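Pyruvate synthase subunit porC (Thermotoga maritima MSB8, PDB 2RAA) serves as the gamma chain of the heterotetrameric pyruvate synthase, which converts pyruvate and coenzyme A to acetyl-CoA and carbon dioxide while reducing ferredoxin. Local coordinates at residues A[30-35]-A[89-94]; A[49-54]-A[68-73]; A[164-169]-A[192-197]. All coordinates share one frame; numbering follows the deposited sequence.

Interaction 1: A[30-35]-A[89-94]; sequences QGAKSA and VVIDET. With SO4 (sulfate ion), chain B.
The amide of Gln30 and the carboxylate of Asp92 meet with their planes turned 59° apart. They belong to a beta-alpha unit of an alpha/beta fold: a glycine-containing turn joins strand 19-27 to helix 32-45, beside the C-terminal end of the parallel strand 87-90. NE2 of Gln30 sends a nearly straight hydrogen bond of 3.0 Å to Asp92 OD2, which lies almost in the amide plane, whereas the carboxylate is met from above, 42° out of its own plane. The other amide atom, Gln30 OE1, lies 3.4 Å from Asp92 CB and accepts a hydrogen bond from the backbone N of Arg27; Asp92 OD2 also forms a salt bridge with Arg27 NE. Glutamine suits this place because one amide can serve an acid and a backbone N-H together.

Under the turn sits Ile91, whose CG1 stands between the backbone N and the carbonyl carbon (chi1 71°). This torsion, with CD1 extended beyond it, puts Ile91 CD1 3.4 Å from Gln30 O and 3.6 Å from Gln30 CB, and it reaches Ala32 CB at 4.1 Å. The small alanine lets the helix start lie close over the isoleucine tip.

At the N-cap, Gly31 has a positive phi, where a CB would press on the preceding carbonyl oxygen. Gly31 N gives a hydrogen bond of 3.0 Å to O2 of a sulfate, probably from the crystallisation liquor, and Lys33 N adds weaker bonds. Tyr56 OH and Gly29 N also bind the sulfate; backbone N-H groups at a helix start are well placed to hold an anion. Gly31 O accepts two hydrogen bonds from the helix that follows, from Ala35 N and, on the same face of its plane, from Ser34 OG at 2.9 Å.

Interaction 2: A[49-54]-A[68-73]; sequences YVQAFP and FNRIGD. With SO4 (sulfate ion), chain C.
Strands 50-54 and 68-72 run antiparallel, 178° between their directions and 4.7 Å apart at closest, as the two arms of a beta hairpin whose first arm is outermost in the mixed sheet within this chain. Gln51 and Arg70 form the central hydrogen-bonded pair, Gln51 N to Arg70 O and Arg70 N to Gln51 O, both 2.9 Å; Gly72 N to Tyr49 O continues the ladder.

On one face the long side chains of Gln51 and Arg70 run alongside each other in one direction. Gln51 CG is anti to its own N (chi1 -177°) and the chain runs out extended, bringing OE1 into the guanidinium plane, where Arg70 NH1 donates to Gln51 OE1 at 2.8 Å. Arg70 NH2 makes two weak bonds to a sulfate, probably from the crystallisation liquor, which the backbone N atoms of Glu83 and Asn84 also hold.

Phe53 and Phe68 share that face as an offset pair with little overlap, planes 24° apart and centroids 5.0 Å apart. Phe68 CB rests over a Phe53 face, 4.2 Å from its centroid, while Arg70 NH1 stands at the ring's edge.

On the other face, Val50, Ala52 and Asn69 lie against helix 32-45, while Ile71 meets Ile163. Asn69 ND2 bonds Ser36 O and also a water at 2.7 Å, and that water donates to Gln51 O at 2.7 Å.

Interaction 3: A[164-169]-A[192-197]; sequences VPLEAI and ALRRGY
Leu166, near the start of helix 166-176, reaches across to the helix 183-199 with both of its methyl groups. Its CG is anti to the backbone N (chi1 -159°), which carries the fork well out from its own helix. Leu166 CD1 fits between Leu193, whose CD2 is 3.6 Å away, and the rim of the Tyr197 ring; the two leucine side chains pass antiparallel. Leu166 CD2 covers a face of the Tyr197 ring, a CH-pi contact with the methyl 3.9 Å from the ring centroid and 27° off the normal. A forked side chain suits a place between two neighbours. Leu166 CD2 also brushes Arg194 loosely, 4.4 Å from Arg194 CG.

Three residues on, Ile169 turns to the same side. Ile169 CG2 lies 3.7 Å from Leu193 CD2, the two side chains being nearly perpendicular. Leu193 CD2 thus has Leu166 CD1 and Ile169 CG2 both against it. Leu193 and Tyr197 face the same way because they are one helical turn apart, joined by the bond from Tyr197 N to Leu193 O.

All the contacts here are apolar. Val158 of helix 150-161 touches both Leu166 and Ile169, Leu154 of that helix touches Leu193, and Ala42 of helix 32-45 meets Ile169. Side chains spaced three and four residues apart thus make the helix-to-helix packing found among the helices on one side of an alpha/beta fold, here with helices 32-45 and 150-161 as neighbours.

Interactions 1 and 2 reach the same sheet: interaction 1 sets the start of helix 32-45 against the end of strand 87-90, and interaction 2, nested along the chain within the loop it closes, pairs two strands that the same helix covers on one face. The two touch where Lys33 packs on Pro54. Interaction 3 follows later, joining two helices; its nearest atoms lie about 5 Å from interaction 2. Each is partly buried, yet interaction 1 is nearest the chain centre, about 7 Å from it, against 13 and 11 Å for the others. Chemistry follows place: an amide-carboxylate bond beside a buried isoleucine tip, a backbone ladder with mixed faces, and purely apolar contacts between helices.

Interaction 1: A[30-35]-A[89-94]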
loop_
_atom_site.group_PDB
_atom_site.type_symbol
_atom_site.label_atom_id
_atom_site.label_comp_id
_atom_site.label_asym_id
_atom_site.label_seq_id
_atom_site.Cartn_x
_atom_site.Cartn_y
_atom_site.Cartn_z
ATOM N N GLN A 30 5.054 -10.899 -1.287
ATOM C CA GLN A 30 3.732 -10.292 -1.218
ATOM C C GLN A 30 3.580 -9.023 -2.074
ATOM O O GLN A 30 2.485 -8.446 -2.192
ATOM C CB GLN A 30 3.397 -10.042 0.245
ATOM C CG GLN A 30 3.248 -11.316 1.040
ATOM C CD GLN A 30 3.209 -11.086 2.532
ATOM O OE1 GLN A 30 3.527 -10.006 3.013
ATOM N NE2 GLN A 30 2.840 -12.118 3.278
ATOM N N GLY A 31 4.683 -8.567 -2.659
ATOM C CA GLY A 31 4.623 -7.498 -3.654
ATOM C C GLY A 31 4.726 -6.054 -3.190
ATOM O O GLY A 31 4.339 -5.162 -3.943
ATOM N N ALA A 32 5.271 -5.821 -1.989
ATOM C CA ALA A 32 5.459 -4.475 -1.476
ATOM C C ALA A 32 6.407 -3.726 -2.393
ATOM O O ALA A 32 6.134 -2.570 -2.712
ATOM C CB ALA A 32 5.971 -4.482 -0.013
ATOM N N LYS A 33 7.462 -4.384 -2.890
ATOM C CA LYS A 33 8.435 -3.673 -3.730
ATOM C C LYS A 33 7.788 -3.249 -5.051
ATOM O O LYS A 33 7.894 -2.088 -5.469
ATOM C CB LYS A 33 9.706 -4.516 -3.955
ATOM C CG LYS A 33 10.715 -3.976 -5.032
ATOM C CD LYS A 33 11.883 -4.956 -5.337
ATOM N N SER A 34 7.079 -4.162 -5.703
ATOM C CA SER A 34 6.425 -3.813 -6.966
ATOM C C SER A 34 5.359 -2.742 -6.808
ATOM O O SER A 34 5.237 -1.869 -7.668
ATOM C CB SER A 34 5.816 -5.060 -7.625
ATOM O OG SER A 34 5.112 -5.822 -6.666
ATOM N N ALA A 35 4.593 -2.791 -5.714
ATOM C CA ALA A 35 3.504 -1.838 -5.489
ATOM C C ALA A 35 4.085 -0.447 -5.273
ATOM O O ALA A 35 3.593 0.554 -5.814
ATOM C CB ALA A 35 2.663 -2.277 -4.292
ATOM N N VAL A 89 1.862 1.159 5.675
ATOM C CA VAL A 89 1.026 0.229 4.937
ATOM C C VAL A 89 1.502 -1.158 5.294
ATOM O O VAL A 89 2.660 -1.475 5.115
ATOM C CB VAL A 89 1.170 0.420 3.409
ATOM C CG1 VAL A 89 0.328 -0.570 2.659
ATOM C CG2 VAL A 89 0.815 1.832 3.002
ATOM N N VAL A 90 0.619 -1.976 5.845
ATOM C CA VAL A 90 0.999 -3.305 6.302
ATOM C C VAL A 90 0.176 -4.295 5.498
ATOM O O VAL A 90 -1.004 -4.449 5.710
ATOM C CB VAL A 90 0.793 -3.446 7.839
ATOM C CG1 VAL A 90 1.038 -4.866 8.300
ATOM C CG2 VAL A 90 1.723 -2.474 8.579
ATOM N N ILE A 91 0.813 -4.967 4.559
ATOM C CA ILE A 91 0.088 -5.824 3.660
ATOM C C ILE A 91 -0.033 -7.243 4.186
ATOM O O ILE A 91 -0.652 -8.094 3.513
ATOM C CB ILE A 91 0.687 -5.804 2.206
ATOM C CG1 ILE A 91 2.033 -6.505 2.112
ATOM C CG2 ILE A 91 0.796 -4.370 1.688
ATOM C CD1 ILE A 91 2.503 -6.634 0.697
ATOM N N ASP A 92 0.554 -7.511 5.361
ATOM C CA ASP A 92 0.395 -8.820 6.031
ATOM C C ASP A 92 0.102 -8.611 7.510
ATOM O O ASP A 92 1.021 -8.272 8.250
ATOM C CB ASP A 92 1.649 -9.657 5.843
ATOM C CG ASP A 92 1.561 -11.001 6.542
ATOM O OD1 ASP A 92 0.654 -11.225 7.370
ATOM O OD2 ASP A 92 2.406 -11.849 6.246
ATOM N N GLU A 93 -1.150 -8.830 7.943
ATOM C CA GLU A 93 -1.573 -8.482 9.334
ATOM C C GLU A 93 -0.646 -9.068 10.392
ATOM O O GLU A 93 -0.448 -8.533 11.471
ATOM C CB GLU A 93 -3.026 -8.900 9.613
ATOM C CG GLU A 93 -3.343 -10.374 9.382
ATOM C CD GLU A 93 -4.704 -10.792 9.940
ATOM O OE1 GLU A 93 -5.785 -10.322 9.434
ATOM O OE2 GLU A 93 -4.670 -11.621 10.889
ATOM N N THR A 94 -0.085 -10.197 10.025
ATOM C CA THR A 94 0.848 -10.912 10.837
ATOM C C THR A 94 2.053 -10.127 11.301
ATOM O O THR A 94 2.651 -10.458 12.316
ATOM C CB THR A 94 1.308 -12.077 10.043
ATOM O OG1 THR A 94 0.610 -13.212 10.526
ATOM C CG2 THR A 94 2.749 -12.259 10.172
HETATM S S SO4 B . 8.407 -8.210 -2.807
HETATM O O1 SO4 B . 8.085 -7.439 -1.623
HETATM O O2 SO4 B . 7.547 -9.395 -2.766
HETATM O O3 SO4 B . 8.038 -7.504 -4.038
HETATM O O4 SO4 B . 9.833 -8.483 -2.722
#

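Interaction 2: A[49-54]-A[68-73]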
loop_
_atom_site.group_PDB
_atom_site.type_symbol
_atom_site.label_atom_id
_atom_site.label_comp_id
_atom_site.label_asym_id
_atom_site.label_seq_id
_atom_site.Cartn_x
_atom_site.Cartn_y
_atom_site.Cartn_z
ATOM N N TYR A 49 8.485 14.638 -8.404
ATOM C CA TYR A 49 9.762 14.103 -7.914
ATOM C C TYR A 49 9.507 12.875 -7.091
ATOM O O TYR A 49 8.697 12.927 -6.177
ATOM C CB TYR A 49 10.385 15.077 -6.976
ATOM C CG TYR A 49 10.985 16.250 -7.633
ATOM C CD1 TYR A 49 10.223 17.381 -7.884
ATOM C CD2 TYR A 49 12.340 16.270 -7.970
ATOM C CE1 TYR A 49 10.783 18.529 -8.474
ATOM C CE2 TYR A 49 12.914 17.421 -8.571
ATOM C CZ TYR A 49 12.118 18.547 -8.816
ATOM O OH TYR A 49 12.644 19.699 -9.389
ATOM N N VAL A 50 10.190 11.768 -7.369
ATOM C CA VAL A 50 9.907 10.531 -6.635
ATOM C C VAL A 50 11.135 9.719 -6.293
ATOM O O VAL A 50 12.159 9.789 -6.948
ATOM C CB VAL A 50 8.973 9.622 -7.428
ATOM C CG1 VAL A 50 7.686 10.368 -7.708
ATOM C CG2 VAL A 50 9.641 9.166 -8.714
ATOM N N GLN A 51 11.007 8.957 -5.233
ATOM C CA GLN A 51 12.002 7.983 -4.865
ATOM C C GLN A 51 11.261 6.786 -4.322
ATOM O O GLN A 51 10.180 6.934 -3.720
ATOM C CB GLN A 51 12.906 8.568 -3.810
ATOM C CG GLN A 51 14.023 7.651 -3.425
ATOM C CD GLN A 51 14.805 8.178 -2.271
ATOM O OE1 GLN A 51 14.244 8.463 -1.220
ATOM N NE2 GLN A 51 16.111 8.299 -2.449
ATOM N N ALA A 52 11.854 5.614 -4.511
ATOM C CA ALA A 52 11.283 4.350 -4.085
ATOM C C ALA A 52 12.330 3.268 -4.078
ATOM O O ALA A 52 12.967 3.024 -5.101
ATOM C CB ALA A 52 10.202 3.951 -5.029
ATOM N N PHE A 53 12.504 2.581 -2.962
ATOM C CA PHE A 53 13.435 1.467 -2.932
ATOM C C PHE A 53 12.972 0.498 -1.871
ATOM O O PHE A 53 12.139 0.859 -1.055
ATOM C CB PHE A 53 14.809 1.975 -2.560
ATOM C CG PHE A 53 14.786 2.854 -1.354
ATOM C CD1 PHE A 53 14.423 4.199 -1.474
ATOM C CD2 PHE A 53 15.066 2.337 -0.090
ATOM C CE1 PHE A 53 14.372 5.037 -0.348
ATOM C CE2 PHE A 53 15.021 3.153 1.036
ATOM C CZ PHE A 53 14.667 4.515 0.909
ATOM N N PRO A 54 13.507 -0.729 -1.881
ATOM C CA PRO A 54 13.249 -1.673 -0.815
ATOM C C PRO A 54 14.394 -1.747 0.183
ATOM O O PRO A 54 15.432 -1.143 -0.030
ATOM C CB PRO A 54 13.116 -3.010 -1.569
ATOM C CG PRO A 54 13.803 -2.778 -2.942
ATOM C CD PRO A 54 14.327 -1.357 -2.931
ATOM N N PHE A 68 9.642 1.793 0.444
ATOM C CA PHE A 68 9.450 3.171 0.816
ATOM C C PHE A 68 9.118 3.978 -0.397
ATOM O O PHE A 68 9.627 3.691 -1.429
ATOM C CB PHE A 68 10.783 3.723 1.348
ATOM C CG PHE A 68 11.352 2.924 2.500
ATOM C CD1 PHE A 68 12.175 1.839 2.282
ATOM C CD2 PHE A 68 11.061 3.260 3.809
ATOM C CE1 PHE A 68 12.666 1.107 3.362
ATOM C CE2 PHE A 68 11.567 2.522 4.871
ATOM C CZ PHE A 68 12.338 1.461 4.650
ATOM N N ASN A 69 8.265 4.990 -0.272
ATOM C CA ASN A 69 8.049 5.970 -1.326
ATOM C C ASN A 69 8.190 7.342 -0.715
ATOM O O ASN A 69 7.734 7.564 0.418
ATOM C CB ASN A 69 6.655 5.918 -1.955
ATOM C CG ASN A 69 6.411 4.656 -2.741
ATOM O OD1 ASN A 69 5.894 3.729 -2.192
ATOM N ND2 ASN A 69 6.763 4.628 -4.027
ATOM N N ARG A 70 8.842 8.228 -1.473
ATOM C CA ARG A 70 8.824 9.654 -1.229
ATOM C C ARG A 70 8.325 10.231 -2.514
ATOM O O ARG A 70 8.779 9.830 -3.596
ATOM C CB ARG A 70 10.190 10.191 -0.915
ATOM C CG ARG A 70 10.785 9.567 0.346
ATOM C CD ARG A 70 11.939 10.419 0.852
ATOM N NE ARG A 70 12.361 10.056 2.203
ATOM C CZ ARG A 70 13.381 9.248 2.498
ATOM N NH1 ARG A 70 14.133 8.682 1.550
ATOM N NH2 ARG A 70 13.663 8.990 3.771
ATOM N N ILE A 71 7.297 11.062 -2.403
ATOM C CA ILE A 71 6.673 11.682 -3.570
ATOM C C ILE A 71 6.593 13.188 -3.253
ATOM O O ILE A 71 6.031 13.546 -2.256
ATOM C CB ILE A 71 5.309 11.116 -3.802
ATOM C CG1 ILE A 71 5.427 9.639 -4.206
ATOM C CG2 ILE A 71 4.618 11.922 -4.877
ATOM C CD1 ILE A 71 4.193 8.876 -4.060
ATOM N N GLY A 72 7.215 14.031 -4.067
ATOM C CA GLY A 72 7.333 15.472 -3.766
ATOM C C GLY A 72 5.969 16.065 -3.858
ATOM O O GLY A 72 5.168 15.662 -4.719
ATOM N N ASP A 73 5.669 16.973 -2.953
ATOM C CA ASP A 73 4.354 17.599 -2.945
ATOM C C ASP A 73 4.478 19.122 -2.928
ATOM O O ASP A 73 3.881 19.804 -2.092
ATOM C CB ASP A 73 3.470 16.998 -1.838
ATOM C CG ASP A 73 4.146 16.952 -0.509
ATOM O OD1 ASP A 73 5.221 17.581 -0.362
ATOM O OD2 ASP A 73 3.611 16.264 0.388
HETATM S S SO4 C . 12.323 10.547 7.033
HETATM O O1 SO4 C . 12.729 11.439 8.111
HETATM O O2 SO4 C . 11.015 9.986 7.413
HETATM O O3 SO4 C . 12.218 11.348 5.815
HETATM O O4 SO4 C . 13.332 9.488 6.899
HETATM O O HOH W 1 7.724 7.063 -4.739
#

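Interaction 3: A[164-169]-A[192-197]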
loop_
_atom_site.group_PDB
_atom_site.type_symbol
_atom_site.label_atom_id
_atom_site.label_comp_id
_atom_site.label_asym_id
_atom_site.label_seq_id
_atom_site.Cartn_x
_atom_site.Cartn_y
_atom_site.Cartn_z
ATOM N N VAL A 164 -2.079 10.286 -5.634
ATOM C CA VAL A 164 -2.121 10.392 -7.097
ATOM C C VAL A 164 -3.540 10.042 -7.528
ATOM O O VAL A 164 -4.283 9.495 -6.737
ATOM C CB VAL A 164 -1.146 9.413 -7.801
ATOM C CG1 VAL A 164 0.299 9.707 -7.395
ATOM C CG2 VAL A 164 -1.531 7.911 -7.544
ATOM N N PRO A 165 -3.938 10.402 -8.756
ATOM C CA PRO A 165 -5.231 9.905 -9.244
ATOM C C PRO A 165 -5.193 8.411 -9.522
ATOM O O PRO A 165 -4.154 7.884 -9.897
ATOM C CB PRO A 165 -5.445 10.672 -10.555
ATOM C CG PRO A 165 -4.097 11.111 -10.984
ATOM C CD PRO A 165 -3.295 11.314 -9.722
ATOM N N LEU A 166 -6.339 7.758 -9.399
ATOM C CA LEU A 166 -6.412 6.312 -9.637
ATOM C C LEU A 166 -6.085 5.973 -11.120
ATOM O O LEU A 166 -5.395 4.995 -11.436
ATOM C CB LEU A 166 -7.785 5.778 -9.189
ATOM C CG LEU A 166 -7.895 4.272 -8.889
ATOM C CD1 LEU A 166 -7.046 3.833 -7.727
ATOM C CD2 LEU A 166 -9.308 3.954 -8.584
ATOM N N GLU A 167 -6.520 6.834 -12.022
ATOM C CA GLU A 167 -6.260 6.673 -13.459
ATOM C C GLU A 167 -4.740 6.525 -13.730
ATOM O O GLU A 167 -4.330 5.774 -14.617
ATOM C CB GLU A 167 -6.842 7.880 -14.239
ATOM C CG GLU A 167 -8.046 8.550 -13.551
ATOM N N ALA A 168 -3.908 7.235 -12.978
ATOM C CA ALA A 168 -2.447 7.143 -13.156
ATOM C C ALA A 168 -1.900 5.723 -12.894
ATOM O O ALA A 168 -0.955 5.284 -13.538
ATOM C CB ALA A 168 -1.742 8.143 -12.259
ATOM N N ILE A 169 -2.488 5.032 -11.936
ATOM C CA ILE A 169 -2.064 3.677 -11.606
ATOM C C ILE A 169 -2.643 2.724 -12.601
ATOM O O ILE A 169 -1.988 1.789 -12.999
ATOM C CB ILE A 169 -2.392 3.300 -10.158
ATOM C CG1 ILE A 169 -1.541 4.181 -9.247
ATOM C CG2 ILE A 169 -2.079 1.772 -9.869
ATOM C CD1 ILE A 169 -1.876 4.047 -7.848
ATOM N N ALA A 192 -9.134 -5.074 -9.535
ATOM C CA ALA A 192 -8.551 -5.312 -8.215
ATOM C C ALA A 192 -8.150 -3.967 -7.596
ATOM O O ALA A 192 -8.403 -3.713 -6.421
ATOM C CB ALA A 192 -7.370 -6.288 -8.315
ATOM N N LEU A 193 -7.584 -3.069 -8.406
ATOM C CA LEU A 193 -7.189 -1.756 -7.899
ATOM C C LEU A 193 -8.436 -0.964 -7.478
ATOM O O LEU A 193 -8.508 -0.497 -6.361
ATOM C CB LEU A 193 -6.340 -0.998 -8.916
ATOM C CG LEU A 193 -5.937 0.433 -8.519
ATOM C CD1 LEU A 193 -4.690 0.500 -7.579
ATOM C CD2 LEU A 193 -5.706 1.204 -9.775
ATOM N N ARG A 194 -9.425 -0.887 -8.368
ATOM C CA ARG A 194 -10.666 -0.189 -8.104
ATOM C C ARG A 194 -11.390 -0.698 -6.863
ATOM O O ARG A 194 -11.842 0.111 -6.064
ATOM C CB ARG A 194 -11.604 -0.300 -9.298
ATOM C CG ARG A 194 -11.131 0.430 -10.560
ATOM C CD ARG A 194 -12.276 0.546 -11.573
ATOM N NE ARG A 194 -11.840 0.444 -12.975
ATOM C CZ ARG A 194 -12.083 -0.587 -13.800
ATOM N NH1 ARG A 194 -12.780 -1.660 -13.406
ATOM N NH2 ARG A 194 -11.633 -0.540 -15.054
ATOM N N ARG A 195 -11.529 -2.023 -6.716
ATOM C CA ARG A 195 -12.192 -2.566 -5.558
ATOM C C ARG A 195 -11.458 -2.287 -4.238
ATOM O O ARG A 195 -12.112 -2.172 -3.195
ATOM C CB ARG A 195 -12.514 -4.075 -5.725
ATOM C CG ARG A 195 -13.842 -4.346 -6.509
ATOM C CD ARG A 195 -14.282 -5.812 -6.367
ATOM N NE ARG A 195 -14.568 -6.200 -4.966
ATOM C CZ ARG A 195 -14.586 -7.459 -4.510
ATOM N NH1 ARG A 195 -14.301 -8.452 -5.337
ATOM N NH2 ARG A 195 -14.836 -7.729 -3.217
ATOM N N GLY A 196 -10.122 -2.206 -4.225
ATOM C CA GLY A 196 -9.429 -1.779 -2.988
ATOM C C GLY A 196 -9.726 -0.281 -2.749
ATOM O O GLY A 196 -9.874 0.178 -1.613
ATOM N N TYR A 197 -9.797 0.481 -3.822
ATOM C CA TYR A 197 -10.112 1.924 -3.735
ATOM C C TYR A 197 -11.478 2.106 -3.105
ATOM O O TYR A 197 -11.597 2.780 -2.093
ATOM C CB TYR A 197 -10.087 2.561 -5.112
ATOM C CG TYR A 197 -10.436 4.034 -5.159
ATOM C CD1 TYR A 197 -11.748 4.438 -5.262
ATOM C CD2 TYR A 197 -9.452 5.007 -5.142
ATOM C CE1 TYR A 197 -12.099 5.777 -5.340
ATOM C CE2 TYR A 197 -9.779 6.361 -5.212
ATOM C CZ TYR A 197 -11.121 6.742 -5.305
ATOM O OH TYR A 197 -11.507 8.090 -5.379
#